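Local coordinates for nucleoside-diphosphate sugar epimerase (SulA family) (PDB 3OH8), which probably acts as an NAD(P)-dependent epimerase of nucleoside-diphosphate sugars, built around a Rossmann-type domain, at residues T304-S309 against S335-I340; P361-A366 against Q413-A418. One frame throughout, in Å; residues are numbered along the deposited sequence.

Interactions 1 and 2 lie about 10 Å apart, centre to centre, on one side of the chain's centre, and both reach the mixed sheet of the Rossmann-type domain. Interaction 1 is a true strand pairing, with three backbone hydrogen bonds and an aromatic-aliphatic cluster, and is partly buried. Interaction 2 is buried and lacks any clear bond between its segments; side chains at the end of strand 360-364 pack against the approach to helix 418-422. Strand 298-308 pairs with both 336-341 and 360-364, and the contacts touch directly: Trp339 O lies 2.9 Å from Ala366 N and Trp336 O 3.0 Å from Gln413 N, both probable hydrogen bonds.

Interaction 1 (T304-S309 against S335-I340); sequences TGVALS and SWFSWI
Val306 sets both methyls against the Phe337 ring: CG2 lies 3.8 Å from Phe337 CE1 and CG1 3.8 Å from Phe337 CZ, the two side chains crossing at about a right angle. With Phe337 CG anti to the backbone N (chi1 -178°), the ring end swings toward 304-309 although its CB does not aim there. Leu308 divides its methyls between two aromatic rings. Its CD2 sits 4.2 Å from Phe337 CZ, at the ring edge and near its plane, while Leu308 CD1 comes 3.7 Å from Trp339 CE3. On the other face of the sheet, Thr304 CG2 and Ile340 CG2 meet at 4.1 Å, their side chains also roughly perpendicular.

The polar edge is backbone. Val306 N donates to Ser338 O (2.7 Å) along a nearly straight path, 175° at the hydrogen, in the carbonyl plane. Ile340 N reaches Val306 O (3.0 Å) from 42° above that carbonyl's plane, and Leu308 N closes on Ile340 O at 2.8 Å. Val306 thus bonds to the residues before and after Trp339, the signature of a parallel bridge.

Within the Rossmann-type domain, helix 342-354 packs through Leu345 and Ile348 against the Ala307 and Ile340 face. Helix 432-440 meets Leu308 and Trp339 through Ile432, Trp339 NE1 bonds to Asn368 O, and strands 248-254 and 360-364 also pair with 298-308.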
# COMPACT_ATOMS: atom_id res chain seq x y z
N THR A 304 7.12 3.96 12.64
CA THR A 304 5.98 3.14 12.24
C THR A 304 5.44 2.25 13.35
O THR A 304 6.20 1.67 14.14
CB THR A 304 6.37 2.22 11.09
OG1 THR A 304 7.08 2.97 10.10
CG2 THR A 304 5.11 1.62 10.47
N GLY A 305 4.12 2.14 13.39
CA GLY A 305 3.46 1.15 14.22
C GLY A 305 3.52 -0.18 13.50
O GLY A 305 4.32 -0.34 12.58
N VAL A 306 2.68 -1.11 13.91
CA VAL A 306 2.59 -2.40 13.26
C VAL A 306 1.74 -2.24 12.00
O VAL A 306 0.56 -1.93 12.07
CB VAL A 306 1.94 -3.45 14.17
CG1 VAL A 306 1.67 -4.74 13.39
CG2 VAL A 306 2.82 -3.70 15.39
N ALA A 307 2.36 -2.46 10.85
CA ALA A 307 1.68 -2.28 9.58
C ALA A 307 0.76 -3.46 9.30
O ALA A 307 1.16 -4.62 9.40
CB ALA A 307 2.70 -2.11 8.46
N LEU A 308 -0.49 -3.16 8.98
CA LEU A 308 -1.46 -4.21 8.73
C LEU A 308 -1.64 -4.39 7.23
O LEU A 308 -2.08 -3.47 6.54
CB LEU A 308 -2.81 -3.90 9.38
CG LEU A 308 -2.78 -3.62 10.88
CD1 LEU A 308 -4.20 -3.45 11.37
CD2 LEU A 308 -2.06 -4.74 11.64
N SER A 309 -1.29 -5.58 6.76
CA SER A 309 -1.38 -5.92 5.34
C SER A 309 -1.93 -7.33 5.20
O SER A 309 -1.57 -8.22 5.97
CB SER A 309 -0.01 -5.83 4.67
OG SER A 309 -0.02 -6.50 3.42
N SER A 335 -2.78 -4.22 27.06
CA SER A 335 -1.65 -3.79 26.24
C SER A 335 -2.13 -3.01 25.02
O SER A 335 -3.03 -3.47 24.31
CB SER A 335 -0.83 -5.00 25.78
OG SER A 335 -0.00 -5.45 26.84
N TRP A 336 -1.52 -1.86 24.77
CA TRP A 336 -1.92 -1.01 23.65
C TRP A 336 -1.22 -1.42 22.37
O TRP A 336 0.01 -1.47 22.29
CB TRP A 336 -1.64 0.47 23.95
CG TRP A 336 -2.56 1.11 24.97
CD1 TRP A 336 -2.28 1.35 26.29
CD2 TRP A 336 -3.89 1.58 24.75
NE1 TRP A 336 -3.35 1.96 26.89
CE2 TRP A 336 -4.35 2.10 25.98
CE3 TRP A 336 -4.74 1.61 23.64
CZ2 TRP A 336 -5.63 2.65 26.12
CZ3 TRP A 336 -6.01 2.16 23.79
CH2 TRP A 336 -6.44 2.67 25.02
N PHE A 337 -2.03 -1.72 21.35
CA PHE A 337 -1.54 -2.18 20.07
C PHE A 337 -1.47 -0.97 19.13
O PHE A 337 -2.49 -0.41 18.77
CB PHE A 337 -2.49 -3.25 19.51
CG PHE A 337 -2.05 -3.85 18.21
CD1 PHE A 337 -0.80 -4.42 18.07
CD2 PHE A 337 -2.91 -3.85 17.11
CE1 PHE A 337 -0.40 -4.97 16.87
CE2 PHE A 337 -2.51 -4.40 15.90
CZ PHE A 337 -1.26 -4.96 15.78
N SER A 338 -0.25 -0.58 18.78
CA SER A 338 -0.02 0.59 17.94
C SER A 338 0.10 0.14 16.47
O SER A 338 1.11 -0.44 16.06
CB SER A 338 1.25 1.30 18.41
OG SER A 338 1.66 2.32 17.53
N TRP A 339 -0.96 0.40 15.70
CA TRP A 339 -1.12 -0.20 14.37
C TRP A 339 -1.33 0.88 13.32
O TRP A 339 -1.74 1.99 13.63
CB TRP A 339 -2.34 -1.11 14.35
CG TRP A 339 -3.61 -0.35 14.55
CD1 TRP A 339 -4.17 0.01 15.74
CD2 TRP A 339 -4.47 0.18 13.53
NE1 TRP A 339 -5.32 0.73 15.53
CE2 TRP A 339 -5.54 0.85 14.18
CE3 TRP A 339 -4.45 0.17 12.13
CZ2 TRP A 339 -6.57 1.49 13.48
CZ3 TRP A 339 -5.48 0.80 11.43
CH2 TRP A 339 -6.52 1.45 12.11
N ILE A 340 -1.07 0.53 12.06
CA ILE A 340 -1.44 1.40 10.94
C ILE A 340 -1.76 0.53 9.71
O ILE A 340 -1.11 -0.49 9.48
CB ILE A 340 -0.32 2.42 10.62
CG1 ILE A 340 -0.78 3.39 9.52
CG2 ILE A 340 1.00 1.69 10.26
CD1 ILE A 340 0.12 4.61 9.32

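Interaction 2 (P361-A366 against Q413-A418); sequences PINAVA and QRTAPA
Val365 and Pro417 make the apolar part of this contact, with Val365 CG2 3.6 Å from Pro417 CD. CG2 is the branch lying between the backbone N and the carbonyl carbon of Val365, and it faces the proline ring; the other branch, CG1, approaches Thr415 CB at 4.0 Å, the two side chains at about a right angle. The Thr415 methyl, anti to the backbone N, points instead to Asn363, where its CG2 lies 3.5 Å from Asn363 CG. Thr415 OG1 is turned to a hydrogen bond with Ser338 OG.

Carbonyl groups supply the second kind of contact. Val365 O rests against the ring carbons CB and CG of Pro417, each 3.4 Å away; it is a buried acceptor without a hydrogen-bonding partner in the model. From 413-418, Ala416 O comes 3.4 Å from Asn363 CB.

Backbone bonding across the pair is not evident, although the CA atoms of Asn363 and Pro417 are only 4.9 Å apart. Pro417 centres an inverse gamma turn, marked by a weak bond of 2.9 Å from Ala418 N to Ala416 O, and occupies the N-cap position before helix 418-422.

Strand 360-364 is held in the mixed sheet by 298-308, and Asn363 N bonds to Glu269 OE2. The weakly bonded strand 412-415, part of the DUF1731 region, runs parallel to 265-267; the contact joins its end and the residues following it to the end of strand 360-364 and the loop after that.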
# COMPACT_ATOMS: atom_id res chain seq x y z
N PRO A 361 10.81 13.64 13.60
CA PRO A 361 10.06 12.40 13.85
C PRO A 361 8.58 12.52 13.46
O PRO A 361 7.96 13.54 13.72
CB PRO A 361 10.18 12.22 15.36
CG PRO A 361 10.36 13.63 15.90
CD PRO A 361 11.20 14.32 14.85
N ILE A 362 8.04 11.48 12.81
CA ILE A 362 6.62 11.43 12.52
C ILE A 362 6.07 10.09 13.02
O ILE A 362 6.58 9.05 12.63
CB ILE A 362 6.38 11.50 11.01
CG1 ILE A 362 6.96 12.79 10.43
CG2 ILE A 362 4.91 11.40 10.73
CD1 ILE A 362 6.25 14.07 10.93
N ASN A 363 5.08 10.11 13.91
CA ASN A 363 4.44 8.86 14.32
C ASN A 363 3.54 8.38 13.18
O ASN A 363 2.50 9.00 12.91
CB ASN A 363 3.63 9.03 15.60
CG ASN A 363 4.50 9.18 16.85
OD1 ASN A 363 4.01 9.55 17.93
ND2 ASN A 363 5.78 8.87 16.73
N ALA A 364 3.93 7.31 12.50
CA ALA A 364 3.08 6.77 11.44
C ALA A 364 2.23 5.66 12.03
O ALA A 364 2.58 4.49 11.96
CB ALA A 364 3.91 6.25 10.28
N VAL A 365 1.14 6.07 12.66
CA VAL A 365 0.23 5.17 13.35
C VAL A 365 -1.17 5.71 13.08
O VAL A 365 -1.34 6.91 12.89
CB VAL A 365 0.47 5.17 14.88
CG1 VAL A 365 1.92 4.75 15.21
CG2 VAL A 365 0.15 6.55 15.48
N ALA A 366 -2.16 4.83 13.05
CA ALA A 366 -3.54 5.29 12.95
C ALA A 366 -3.89 6.10 14.19
O ALA A 366 -3.31 5.89 15.25
CB ALA A 366 -4.49 4.09 12.78
N GLN A 413 2.12 0.39 23.46
CA GLN A 413 2.50 1.70 22.99
C GLN A 413 1.24 2.43 22.56
O GLN A 413 0.62 2.09 21.54
CB GLN A 413 3.51 1.58 21.84
CG GLN A 413 4.85 0.99 22.29
CD GLN A 413 5.45 -0.01 21.30
OE1 GLN A 413 6.67 -0.21 21.27
NE2 GLN A 413 4.60 -0.63 20.50
N ARG A 414 0.84 3.42 23.36
CA ARG A 414 -0.38 4.17 23.10
C ARG A 414 -0.03 5.40 22.26
O ARG A 414 -0.15 6.53 22.72
CB ARG A 414 -1.06 4.57 24.41
CG ARG A 414 -2.47 5.13 24.24
CD ARG A 414 -3.05 5.57 25.58
NE ARG A 414 -4.43 6.01 25.45
CZ ARG A 414 -5.19 6.43 26.46
NH1 ARG A 414 -4.69 6.47 27.69
NH2 ARG A 414 -6.44 6.82 26.23
N THR A 415 0.40 5.15 21.02
CA THR A 415 0.94 6.20 20.18
C THR A 415 -0.17 7.05 19.53
O THR A 415 -1.23 6.54 19.15
CB THR A 415 1.86 5.61 19.08
OG1 THR A 415 2.60 4.50 19.60
CG2 THR A 415 2.84 6.67 18.60
N ALA A 416 0.08 8.34 19.42
CA ALA A 416 -0.79 9.24 18.66
C ALA A 416 -0.01 9.86 17.50
O ALA A 416 1.16 10.23 17.66
CB ALA A 416 -1.39 10.33 19.57
N PRO A 417 -0.65 9.95 16.32
CA PRO A 417 -0.05 10.65 15.18
C PRO A 417 -0.27 12.15 15.31
O PRO A 417 -0.94 12.78 14.49
CB PRO A 417 -0.82 10.08 13.99
CG PRO A 417 -2.20 9.75 14.56
CD PRO A 417 -1.98 9.39 16.02
N ALA A 418 0.29 12.73 16.37
CA ALA A 418 0.02 14.13 16.69
C ALA A 418 0.49 15.09 15.60
O ALA A 418 -0.23 16.04 15.24
CB ALA A 418 0.67 14.51 18.04